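Local coordinates for protein V-type ATP synthase alpha chain (Nanoarchaeum equitans Kin4-M, PDB 5BN3) that belongs to the alpha/beta family of rotary ATPase subunits, as the A subunit of an archaeal V-type complex, and binds ADP and magnesium, at residues 70-78 with 135-144; 448-459 with 477-488. All blocks are in the same frame, centred on the assembly; numbering follows the deposited sequence.

In the fold
Contact 1 comes first along the chain and closes before contact 2 opens. It joins the loop after strand 68-71 to the hairpin of strands 131-137 and 140-145, on the side of the nucleotide-binding domain's helix 293-309. Contact 2 lies in the C-terminal domain, where helix 441-458 crosses helix 472-489. The two centres are about 46 Å apart, on opposite sides of the chain's centre, and the nearest atoms stay about 29 Å from each other. They share no strand or helix; the chain between them includes strands 218-222, 244-250 and 314-320 of the mixed sheet. Contact 1 thus ties the barrel-sandwich region to the nucleotide-binding domain, whereas contact 2 joins helices within the C-terminal domain.

Contact 1 (70-78 with 135-144); sequences ELGPGLLAN and VNENGFEHRI
Glu137 reaches from a beta hairpin to the backbone of Gly74 and Leu76 in a buried, carboxylate-centred contact, where the loop after strand 68-71 meets strands 131-137 and 140-145. The bond from Gly74 N to Glu137 OE2 is 2.8 Å long and fairly straight at 160°, with the donor above the carboxylate plane rather than in it. Leu76 N adds a weak bond to the same oxygen. With CG anti to its backbone N (chi1 -167°) and the chain extended beyond, Glu137 reaches from the hairpin to the loop backbone.

Its other oxygen is held from within the hairpin: His142 ND1 donates to Glu137 OE1 over 2.8 Å, and the oxygen lies close to the imidazole plane. Because Tyr307 of helix 293-309 bonds to the far ring nitrogen, NE2, the imidazole is fixed in rotation between two polar partners. Water also enters the network: one molecule accepts from Leu75 N and lies within hydrogen-bonding distance of Gly72 O and Glu137 OE1, and a second links Leu76 O to Glu137 OE2.

The hairpin turns through a type I' beta turn from Glu137 to Phe140; its strand 140-145 is the outermost, within this chain, of an antiparallel sheet in the barrel-sandwich domain that continues through 131-137 to 114-118. Across the contact, the loop makes a type II turn from Leu75 to Asn78 and continues into strand 79-80, which joins the large mixed sheet.

Apolar groups flank the carboxylate. Leu76 CD1 packs 3.5 Å from Glu137 OE1 and also reaches Phe140 CD2 at 3.7 Å, its side chain crossing that of Phe140 at about a right angle. Pro73 CD sits over one face of the His142 ring, toward its rim, while Pro73 CG meets Ile144 CD1 at 4.1 Å. Trp114 touches Pro73, Val135 and Glu137, and Phe308 packs on Leu76, Phe140 and His142.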
loop_
_atom_site.group_PDB
_atom_site.type_symbol
_atom_site.label_atom_id
_atom_site.label_comp_id
_atom_site.label_asym_id
_atom_site.label_seq_id
_atom_site.Cartn_x
_atom_site.Cartn_y
_atom_site.Cartn_z
ATOM N N GLU A 70 45.771 3.777 -5.175
ATOM C CA GLU A 70 47.172 3.536 -4.852
ATOM C C GLU A 70 47.279 2.843 -3.500
ATOM O O GLU A 70 46.773 3.344 -2.494
ATOM C CB GLU A 70 47.957 4.852 -4.831
ATOM C CG GLU A 70 48.166 5.479 -6.205
ATOM C CD GLU A 70 48.813 6.849 -6.127
ATOM O OE1 GLU A 70 49.147 7.294 -5.007
ATOM O OE2 GLU A 70 48.982 7.489 -7.186
ATOM N N LEU A 71 47.938 1.689 -3.483
ATOM C CA LEU A 71 48.096 0.913 -2.259
ATOM C C LEU A 71 49.552 0.917 -1.802
ATOM O O LEU A 71 50.415 0.338 -2.460
ATOM C CB LEU A 71 47.629 -0.525 -2.487
ATOM C CG LEU A 71 46.183 -0.681 -2.964
ATOM C CD1 LEU A 71 45.907 -2.108 -3.412
ATOM C CD2 LEU A 71 45.227 -0.279 -1.857
ATOM N N GLY A 72 49.815 1.568 -0.672
ATOM C CA GLY A 72 51.154 1.629 -0.110
ATOM C C GLY A 72 51.190 2.509 1.123
ATOM O O GLY A 72 50.138 2.897 1.638
ATOM N N PRO A 73 52.400 2.821 1.613
ATOM C CA PRO A 73 52.562 3.718 2.763
ATOM C C PRO A 73 51.989 5.101 2.468
ATOM O O PRO A 73 52.213 5.635 1.378
ATOM C CB PRO A 73 54.083 3.808 2.923
ATOM C CG PRO A 73 54.598 2.537 2.329
ATOM C CD PRO A 73 53.686 2.255 1.169
ATOM N N GLY A 74 51.256 5.666 3.424
ATOM C CA GLY A 74 50.642 6.969 3.239
ATOM C C GLY A 74 49.136 6.987 3.449
ATOM O O GLY A 74 48.521 8.055 3.453
ATOM N N LEU A 75 48.544 5.810 3.627
ATOM C CA LEU A 75 47.101 5.693 3.829
ATOM C C LEU A 75 46.727 5.850 5.301
ATOM O O LEU A 75 45.739 6.507 5.634
ATOM C CB LEU A 75 46.600 4.338 3.319
ATOM C CG LEU A 75 46.689 4.073 1.815
ATOM C CD1 LEU A 75 46.308 2.636 1.499
ATOM C CD2 LEU A 75 45.790 5.029 1.058
ATOM N N LEU A 76 47.527 5.248 6.176
ATOM C CA LEU A 76 47.228 5.213 7.609
ATOM C C LEU A 76 47.175 6.601 8.245
ATOM O O LEU A 76 47.972 7.483 7.907
ATOM C CB LEU A 76 48.238 4.327 8.349
ATOM C CG LEU A 76 48.232 2.850 7.954
ATOM C CD1 LEU A 76 49.258 2.053 8.750
ATOM C CD2 LEU A 76 46.850 2.277 8.162
ATOM N N ALA A 77 46.218 6.780 9.157
ATOM C CA ALA A 77 46.019 8.029 9.896
ATOM C C ALA A 77 45.601 9.212 9.029
ATOM O O ALA A 77 45.650 10.359 9.476
ATOM C CB ALA A 77 47.261 8.379 10.724
ATOM N N ASN A 78 45.179 8.934 7.800
ATOM C CA ASN A 78 44.756 9.994 6.888
ATOM C C ASN A 78 43.302 9.860 6.445
ATOM O O ASN A 78 42.706 8.786 6.548
ATOM C CB ASN A 78 45.685 10.056 5.671
ATOM C CG ASN A 78 47.013 10.712 5.988
ATOM O OD1 ASN A 78 47.055 11.829 6.506
ATOM N ND2 ASN A 78 48.105 10.016 5.694
ATOM N N VAL A 135 58.024 -1.411 5.887
ATOM C CA VAL A 135 58.167 0.018 6.145
ATOM C C VAL A 135 57.479 0.361 7.462
ATOM O O VAL A 135 56.312 0.023 7.661
ATOM C CB VAL A 135 57.534 0.855 5.017
ATOM C CG1 VAL A 135 57.465 2.319 5.411
ATOM C CG2 VAL A 135 58.320 0.699 3.730
ATOM N N ASN A 136 58.193 1.019 8.369
ATOM C CA ASN A 136 57.553 1.500 9.587
ATOM C C ASN A 136 56.689 2.719 9.291
ATOM O O ASN A 136 57.200 3.781 8.930
ATOM C CB ASN A 136 58.579 1.831 10.672
ATOM C CG ASN A 136 57.935 2.385 11.934
ATOM O OD1 ASN A 136 57.447 1.633 12.778
ATOM N ND2 ASN A 136 57.932 3.707 12.065
ATOM N N GLU A 137 55.378 2.561 9.432
ATOM C CA GLU A 137 54.454 3.669 9.232
ATOM C C GLU A 137 53.905 4.111 10.587
ATOM O O GLU A 137 52.833 3.671 11.007
ATOM C CB GLU A 137 53.322 3.257 8.284
ATOM C CG GLU A 137 52.484 4.418 7.758
ATOM C CD GLU A 137 51.587 4.011 6.603
ATOM O OE1 GLU A 137 51.592 2.817 6.230
ATOM O OE2 GLU A 137 50.875 4.884 6.060
ATOM N N ASN A 138 54.662 4.972 11.265
ATOM C CA ASN A 138 54.322 5.478 12.598
ATOM C C ASN A 138 53.943 4.398 13.613
ATOM O O ASN A 138 52.945 4.523 14.324
ATOM C CB ASN A 138 53.234 6.556 12.515
ATOM C CG ASN A 138 53.713 7.815 11.811
ATOM O OD1 ASN A 138 54.411 8.642 12.401
ATOM N ND2 ASN A 138 53.333 7.969 10.548
ATOM N N GLY A 139 54.749 3.343 13.680
ATOM C CA GLY A 139 54.521 2.277 14.637
ATOM C C GLY A 139 53.899 1.023 14.050
ATOM O O GLY A 139 53.880 -0.023 14.700
ATOM N N PHE A 140 53.384 1.122 12.829
ATOM C CA PHE A 140 52.799 -0.033 12.158
ATOM C C PHE A 140 53.774 -0.636 11.152
ATOM O O PHE A 140 54.352 0.082 10.331
ATOM C CB PHE A 140 51.496 0.356 11.457
ATOM C CG PHE A 140 50.760 -0.809 10.858
ATOM C CD1 PHE A 140 49.913 -1.582 11.637
ATOM C CD2 PHE A 140 50.909 -1.129 9.517
ATOM C CE1 PHE A 140 49.233 -2.657 11.093
ATOM C CE2 PHE A 140 50.232 -2.205 8.965
ATOM C CZ PHE A 140 49.393 -2.969 9.756
ATOM N N GLU A 141 53.953 -1.953 11.213
ATOM C CA GLU A 141 54.811 -2.642 10.255
ATOM C C GLU A 141 54.084 -2.856 8.926
ATOM O O GLU A 141 53.415 -3.872 8.720
ATOM C CB GLU A 141 55.302 -3.982 10.814
ATOM C CG GLU A 141 56.229 -4.735 9.867
ATOM C CD GLU A 141 56.592 -6.123 10.359
ATOM O OE1 GLU A 141 56.129 -7.110 9.748
ATOM O OE2 GLU A 141 57.352 -6.230 11.345
ATOM N N HIS A 142 54.216 -1.891 8.025
ATOM C CA HIS A 142 53.605 -2.003 6.709
ATOM C C HIS A 142 54.417 -2.967 5.857
ATOM O O HIS A 142 55.606 -2.748 5.612
ATOM C CB HIS A 142 53.532 -0.632 6.037
ATOM C CG HIS A 142 52.600 -0.580 4.865
ATOM N ND1 HIS A 142 51.692 0.443 4.688
ATOM C CD2 HIS A 142 52.445 -1.410 3.810
ATOM C CE1 HIS A 142 51.013 0.234 3.576
ATOM N NE2 HIS A 142 51.449 -0.881 3.020
ATOM N N ARG A 143 53.774 -4.040 5.412
ATOM C CA ARG A 143 54.446 -5.040 4.601
ATOM C C ARG A 143 54.287 -4.743 3.117
ATOM O O ARG A 143 53.174 -4.706 2.588
ATOM C CB ARG A 143 53.932 -6.438 4.957
ATOM C CG ARG A 143 54.349 -6.863 6.361
ATOM C CD ARG A 143 53.496 -7.984 6.918
ATOM N NE ARG A 143 53.817 -8.248 8.321
ATOM C CZ ARG A 143 53.097 -9.021 9.128
ATOM N NH1 ARG A 143 52.001 -9.618 8.680
ATOM N NH2 ARG A 143 53.470 -9.194 10.386
ATOM N N ILE A 144 55.415 -4.507 2.454
ATOM C CA ILE A 144 55.408 -4.209 1.029
ATOM C C ILE A 144 55.236 -5.505 0.249
ATOM O O ILE A 144 56.180 -6.280 0.095
ATOM C CB ILE A 144 56.698 -3.488 0.594
ATOM C CG1 ILE A 144 56.981 -2.309 1.530
ATOM C CG2 ILE A 144 56.591 -3.018 -0.852
ATOM C CD1 ILE A 144 55.849 -1.288 1.606
HETATM O O HOH W 1 49.436 2.935 4.181
HETATM O O HOH W 2 50.549 7.217 7.038
#

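Contact 2 (448-459 with 477-488); sequences FFAILKRESELM and YLHMGRIIREGF
A salt bridge of two hydrogen bonds joins Glu455 to Arg485 across the helix pair. Arg485 presents NE and NH2 side-on, one to each carboxylate oxygen: NE to Glu455 OE1 is 3.1 Å and NH2 to Glu455 OE2 is 2.8 Å. Both oxygens are met on the syn side and lie near the guanidinium plane, so the paired bonds restrain how carboxylate and guanidinium turn against each other. Glu455 stretches out from its helix, chi1 at 176° turning CG away from the backbone N, and passes beside Gly481; the glycine's lack of a side chain leaves room for the carboxylate, whose OE1 lies 3.7 Å from Gly481 CA.

Aromatic contacts lie toward both ends. Phe448 turns its ring edge to the face of Phe488 in a T-shaped pair, the planes at 75° and the centroids 5.3 Å apart. Over a face of the Phe448 ring sits Ile484 CG1, nearly above the centre, in a CH-pi contact. A second CH-pi contact is made by Arg454, whose CG lies 3.6 Å from the centroid of the Tyr477 ring, over its face.

Helices 441-458 and 472-489 belong to the helical C-terminal domain, and their segments here cross at -121° with axes 8.7 Å apart. Helix 503-523 packs on the pair as well, Ile513 touching Phe448, Tyr517 touching Met480 and Met510 touching Phe488.

Aliphatic packing fills the crossing. Ile451 is a knob in the hole formed by Tyr477, Met480, Gly481 and Ile484, its CG2 reaching Gly481 N at 3.7 Å. Leu452 CD2 lies against Ile484 CG2 and Arg485 CG, the leucine and arginine chains running past each other in opposite directions. Near the C-terminal end of helix 441-458, Leu478 CD2 meets Leu458 CB and Met459 CE.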
loop_
_atom_site.group_PDB
_atom_site.type_symbol
_atom_site.label_atom_id
_atom_site.label_comp_id
_atom_site.label_asym_id
_atom_site.label_seq_id
_atom_site.Cartn_x
_atom_site.Cartn_y
_atom_site.Cartn_z
ATOM N N PHE A 448 21.004 -15.476 30.375
ATOM C CA PHE A 448 20.658 -14.091 30.065
ATOM C C PHE A 448 19.553 -14.030 29.014
ATOM O O PHE A 448 18.589 -13.280 29.160
ATOM C CB PHE A 448 21.891 -13.315 29.584
ATOM C CG PHE A 448 22.766 -12.796 30.698
ATOM C CD1 PHE A 448 22.636 -13.278 31.994
ATOM C CD2 PHE A 448 23.709 -11.811 30.446
ATOM C CE1 PHE A 448 23.440 -12.791 33.015
ATOM C CE2 PHE A 448 24.515 -11.320 31.464
ATOM C CZ PHE A 448 24.379 -11.812 32.749
ATOM N N PHE A 449 19.696 -14.823 27.958
ATOM C CA PHE A 449 18.687 -14.881 26.906
ATOM C C PHE A 449 17.348 -15.372 27.448
ATOM O O PHE A 449 16.293 -14.857 27.080
ATOM C CB PHE A 449 19.154 -15.791 25.768
ATOM C CG PHE A 449 20.027 -15.102 24.753
ATOM C CD1 PHE A 449 19.498 -14.133 23.912
ATOM C CD2 PHE A 449 21.366 -15.440 24.623
ATOM C CE1 PHE A 449 20.293 -13.502 22.968
ATOM C CE2 PHE A 449 22.166 -14.812 23.681
ATOM C CZ PHE A 449 21.629 -13.843 22.853
ATOM N N ALA A 450 17.396 -16.369 28.326
ATOM C CA ALA A 450 16.182 -16.935 28.910
ATOM C C ALA A 450 15.432 -15.924 29.775
ATOM O O ALA A 450 14.202 -15.866 29.748
ATOM C CB ALA A 450 16.514 -18.183 29.717
ATOM N N ILE A 451 16.177 -15.133 30.542
ATOM C CA ILE A 451 15.587 -14.128 31.423
ATOM C C ILE A 451 14.987 -12.960 30.637
ATOM O O ILE A 451 13.875 -12.513 30.925
ATOM C CB ILE A 451 16.629 -13.611 32.446
ATOM C CG1 ILE A 451 16.974 -14.714 33.453
ATOM C CG2 ILE A 451 16.121 -12.379 33.171
ATOM C CD1 ILE A 451 18.165 -14.389 34.332
ATOM N N LEU A 452 15.725 -12.472 29.642
ATOM C CA LEU A 452 15.254 -11.378 28.794
ATOM C C LEU A 452 13.996 -11.773 28.022
ATOM O O LEU A 452 13.095 -10.956 27.827
ATOM C CB LEU A 452 16.359 -10.941 27.829
ATOM C CG LEU A 452 17.594 -10.312 28.477
ATOM C CD1 LEU A 452 18.736 -10.180 27.483
ATOM C CD2 LEU A 452 17.245 -8.958 29.060
ATOM N N LYS A 453 13.941 -13.030 27.590
ATOM C CA LYS A 453 12.775 -13.549 26.880
ATOM C C LYS A 453 11.575 -13.665 27.816
ATOM O O LYS A 453 10.465 -13.270 27.463
ATOM C CB LYS A 453 13.092 -14.909 26.250
ATOM C CG LYS A 453 11.895 -15.617 25.616
ATOM C CD LYS A 453 11.294 -14.812 24.463
ATOM C CE LYS A 453 10.185 -15.592 23.765
ATOM N NZ LYS A 453 9.630 -14.854 22.595
ATOM N N ARG A 454 11.809 -14.198 29.012
ATOM C CA ARG A 454 10.746 -14.371 29.999
ATOM C C ARG A 454 10.192 -13.023 30.448
ATOM O O ARG A 454 8.981 -12.861 30.592
ATOM C CB ARG A 454 11.253 -15.166 31.207
ATOM C CG ARG A 454 10.157 -15.585 32.182
ATOM C CD ARG A 454 9.365 -16.775 31.653
ATOM N NE ARG A 454 8.141 -17.025 32.413
ATOM C CZ ARG A 454 6.925 -16.694 31.991
ATOM N NH1 ARG A 454 6.772 -16.102 30.815
ATOM N NH2 ARG A 454 5.862 -16.955 32.739
ATOM N N GLU A 455 11.081 -12.058 30.663
ATOM C CA GLU A 455 10.669 -10.696 30.993
ATOM C C GLU A 455 9.791 -10.124 29.885
ATOM O O GLU A 455 8.787 -9.464 30.154
ATOM C CB GLU A 455 11.893 -9.797 31.210
ATOM C CG GLU A 455 11.546 -8.331 31.460
ATOM C CD GLU A 455 12.769 -7.442 31.602
ATOM O OE1 GLU A 455 13.674 -7.520 30.743
ATOM O OE2 GLU A 455 12.824 -6.658 32.575
ATOM N N SER A 456 10.169 -10.391 28.640
ATOM C CA SER A 456 9.403 -9.933 27.488
ATOM C C SER A 456 7.996 -10.529 27.476
ATOM O O SER A 456 7.019 -9.827 27.210
ATOM C CB SER A 456 10.138 -10.291 26.197
ATOM O OG SER A 456 9.389 -9.894 25.065
ATOM N N GLU A 457 7.901 -11.824 27.764
ATOM C CA GLU A 457 6.616 -12.511 27.839
ATOM C C GLU A 457 5.721 -11.906 28.916
ATOM O O GLU A 457 4.498 -11.900 28.786
ATOM C CB GLU A 457 6.822 -14.001 28.137
ATOM C CG GLU A 457 7.556 -14.780 27.055
ATOM C CD GLU A 457 7.912 -16.189 27.499
ATOM O OE1 GLU A 457 7.599 -16.550 28.656
ATOM O OE2 GLU A 457 8.508 -16.936 26.694
ATOM N N LEU A 458 6.341 -11.393 29.976
ATOM C CA LEU A 458 5.610 -10.912 31.149
ATOM C C LEU A 458 5.092 -9.477 31.024
ATOM O O LEU A 458 4.121 -9.109 31.686
ATOM C CB LEU A 458 6.481 -11.043 32.404
ATOM C CG LEU A 458 6.752 -12.459 32.920
ATOM C CD1 LEU A 458 7.764 -12.449 34.054
ATOM C CD2 LEU A 458 5.464 -13.101 33.383
ATOM N N MET A 459 5.728 -8.676 30.174
ATOM C CA MET A 459 5.405 -7.250 30.074
ATOM C C MET A 459 4.052 -6.967 29.417
ATOM O O MET A 459 3.534 -5.852 29.510
ATOM C CB MET A 459 6.519 -6.497 29.339
ATOM C CG MET A 459 7.847 -6.432 30.087
ATOM S SD MET A 459 8.039 -4.999 31.171
ATOM C CE MET A 459 7.334 -5.616 32.697
ATOM N N TYR A 477 12.016 -12.183 37.372
ATOM C CA TYR A 477 12.472 -12.038 35.993
ATOM C C TYR A 477 12.529 -10.569 35.578
ATOM O O TYR A 477 13.392 -10.167 34.798
ATOM C CB TYR A 477 11.590 -12.853 35.040
ATOM C CG TYR A 477 11.803 -14.342 35.165
ATOM C CD1 TYR A 477 12.963 -14.934 34.685
ATOM C CD2 TYR A 477 10.853 -15.157 35.764
ATOM C CE1 TYR A 477 13.172 -16.293 34.797
ATOM C CE2 TYR A 477 11.054 -16.522 35.881
ATOM C CZ TYR A 477 12.217 -17.083 35.395
ATOM O OH TYR A 477 12.430 -18.438 35.504
ATOM N N LEU A 478 11.607 -9.772 36.111
ATOM C CA LEU A 478 11.620 -8.333 35.887
ATOM C C LEU A 478 12.795 -7.714 36.641
ATOM O O LEU A 478 13.387 -6.731 36.197
ATOM C CB LEU A 478 10.305 -7.710 36.360
ATOM C CG LEU A 478 9.025 -8.398 35.880
ATOM C CD1 LEU A 478 7.781 -7.676 36.384
ATOM C CD2 LEU A 478 9.008 -8.498 34.367
ATOM N N HIS A 479 13.125 -8.309 37.782
ATOM C CA HIS A 479 14.231 -7.849 38.612
ATOM C C HIS A 479 15.568 -8.115 37.928
ATOM O O HIS A 479 16.376 -7.203 37.750
ATOM C CB HIS A 479 14.191 -8.552 39.969
ATOM C CG HIS A 479 15.176 -8.024 40.956
ATOM N ND1 HIS A 479 15.178 -6.708 41.382
ATOM C CD2 HIS A 479 16.195 -8.625 41.618
ATOM C CE1 HIS A 479 16.150 -6.527 42.250
ATOM N NE2 HIS A 479 16.785 -7.680 42.413
ATOM N N MET A 480 15.795 -9.370 37.552
ATOM C CA MET A 480 17.036 -9.769 36.892
ATOM C C MET A 480 17.158 -9.170 35.494
ATOM O O MET A 480 18.259 -8.836 35.050
ATOM C CB MET A 480 17.132 -11.293 36.800
ATOM C CG MET A 480 17.178 -12.001 38.140
ATOM S SD MET A 480 18.513 -11.407 39.193
ATOM C CE MET A 480 19.927 -11.702 38.134
ATOM N N GLY A 481 16.028 -9.048 34.804
ATOM C CA GLY A 481 15.999 -8.459 33.477
ATOM C C GLY A 481 16.471 -7.019 33.507
ATOM O O GLY A 481 17.226 -6.590 32.635
ATOM N N ARG A 482 16.025 -6.277 34.517
ATOM C CA ARG A 482 16.449 -4.893 34.703
ATOM C C ARG A 482 17.954 -4.796 34.955
ATOM O O ARG A 482 18.622 -3.892 34.448
ATOM C CB ARG A 482 15.672 -4.242 35.855
ATOM C CG ARG A 482 16.148 -2.834 36.206
ATOM C CD ARG A 482 15.351 -2.217 37.349
ATOM N NE ARG A 482 15.839 -0.882 37.697
ATOM C CZ ARG A 482 16.650 -0.623 38.720
ATOM N NH1 ARG A 482 17.061 -1.607 39.508
ATOM N NH2 ARG A 482 17.044 0.621 38.959
ATOM N N ILE A 483 18.480 -5.737 35.736
ATOM C CA ILE A 483 19.904 -5.775 36.054
ATOM C C ILE A 483 20.746 -6.051 34.808
ATOM O O ILE A 483 21.778 -5.414 34.589
ATOM C CB ILE A 483 20.209 -6.846 37.123
ATOM C CG1 ILE A 483 19.492 -6.512 38.435
ATOM C CG2 ILE A 483 21.703 -6.953 37.371
ATOM C CD1 ILE A 483 19.721 -7.535 39.527
ATOM N N ILE A 484 20.300 -7.006 33.998
ATOM C CA ILE A 484 20.994 -7.352 32.764
ATOM C C ILE A 484 20.950 -6.189 31.770
ATOM O O ILE A 484 21.959 -5.862 31.142
ATOM C CB ILE A 484 20.391 -8.629 32.131
ATOM C CG1 ILE A 484 20.660 -9.840 33.033
ATOM C CG2 ILE A 484 20.966 -8.869 30.744
ATOM C CD1 ILE A 484 19.787 -11.045 32.735
ATOM N N ARG A 485 19.785 -5.560 31.639
ATOM C CA ARG A 485 19.623 -4.431 30.727
ATOM C C ARG A 485 20.421 -3.203 31.162
ATOM O O ARG A 485 21.170 -2.635 30.367
ATOM C CB ARG A 485 18.141 -4.075 30.561
ATOM C CG ARG A 485 17.360 -5.051 29.685
ATOM C CD ARG A 485 15.911 -4.613 29.482
ATOM N NE ARG A 485 15.089 -4.804 30.675
ATOM C CZ ARG A 485 14.765 -3.835 31.525
ATOM N NH1 ARG A 485 15.189 -2.597 31.315
ATOM N NH2 ARG A 485 14.013 -4.101 32.583
ATOM N N GLU A 486 20.271 -2.801 32.421
ATOM C CA GLU A 486 20.900 -1.572 32.911
ATOM C C GLU A 486 22.357 -1.745 33.337
ATOM O O GLU A 486 23.111 -0.774 33.379
ATOM C CB GLU A 486 20.087 -0.968 34.066
ATOM C CG GLU A 486 18.710 -0.449 33.669
ATOM C CD GLU A 486 17.962 0.187 34.831
ATOM O OE1 GLU A 486 18.512 0.222 35.953
ATOM O OE2 GLU A 486 16.822 0.653 34.621
ATOM N N GLY A 487 22.754 -2.974 33.655
ATOM C CA GLY A 487 24.094 -3.222 34.159
ATOM C C GLY A 487 25.033 -3.932 33.202
ATOM O O GLY A 487 26.248 -3.905 33.395
ATOM N N PHE A 488 24.481 -4.564 32.168
ATOM C CA PHE A 488 25.295 -5.338 31.235
ATOM C C PHE A 488 25.125 -4.909 29.775
ATOM O O PHE A 488 26.102 -4.592 29.096
ATOM C CB PHE A 488 24.989 -6.830 31.383
ATOM C CG PHE A 488 25.864 -7.713 30.548
ATOM C CD1 PHE A 488 27.178 -7.949 30.915
ATOM C CD2 PHE A 488 25.372 -8.315 29.399
ATOM C CE1 PHE A 488 27.990 -8.763 30.149
ATOM C CE2 PHE A 488 26.179 -9.130 28.630
ATOM C CZ PHE A 488 27.490 -9.355 29.004
#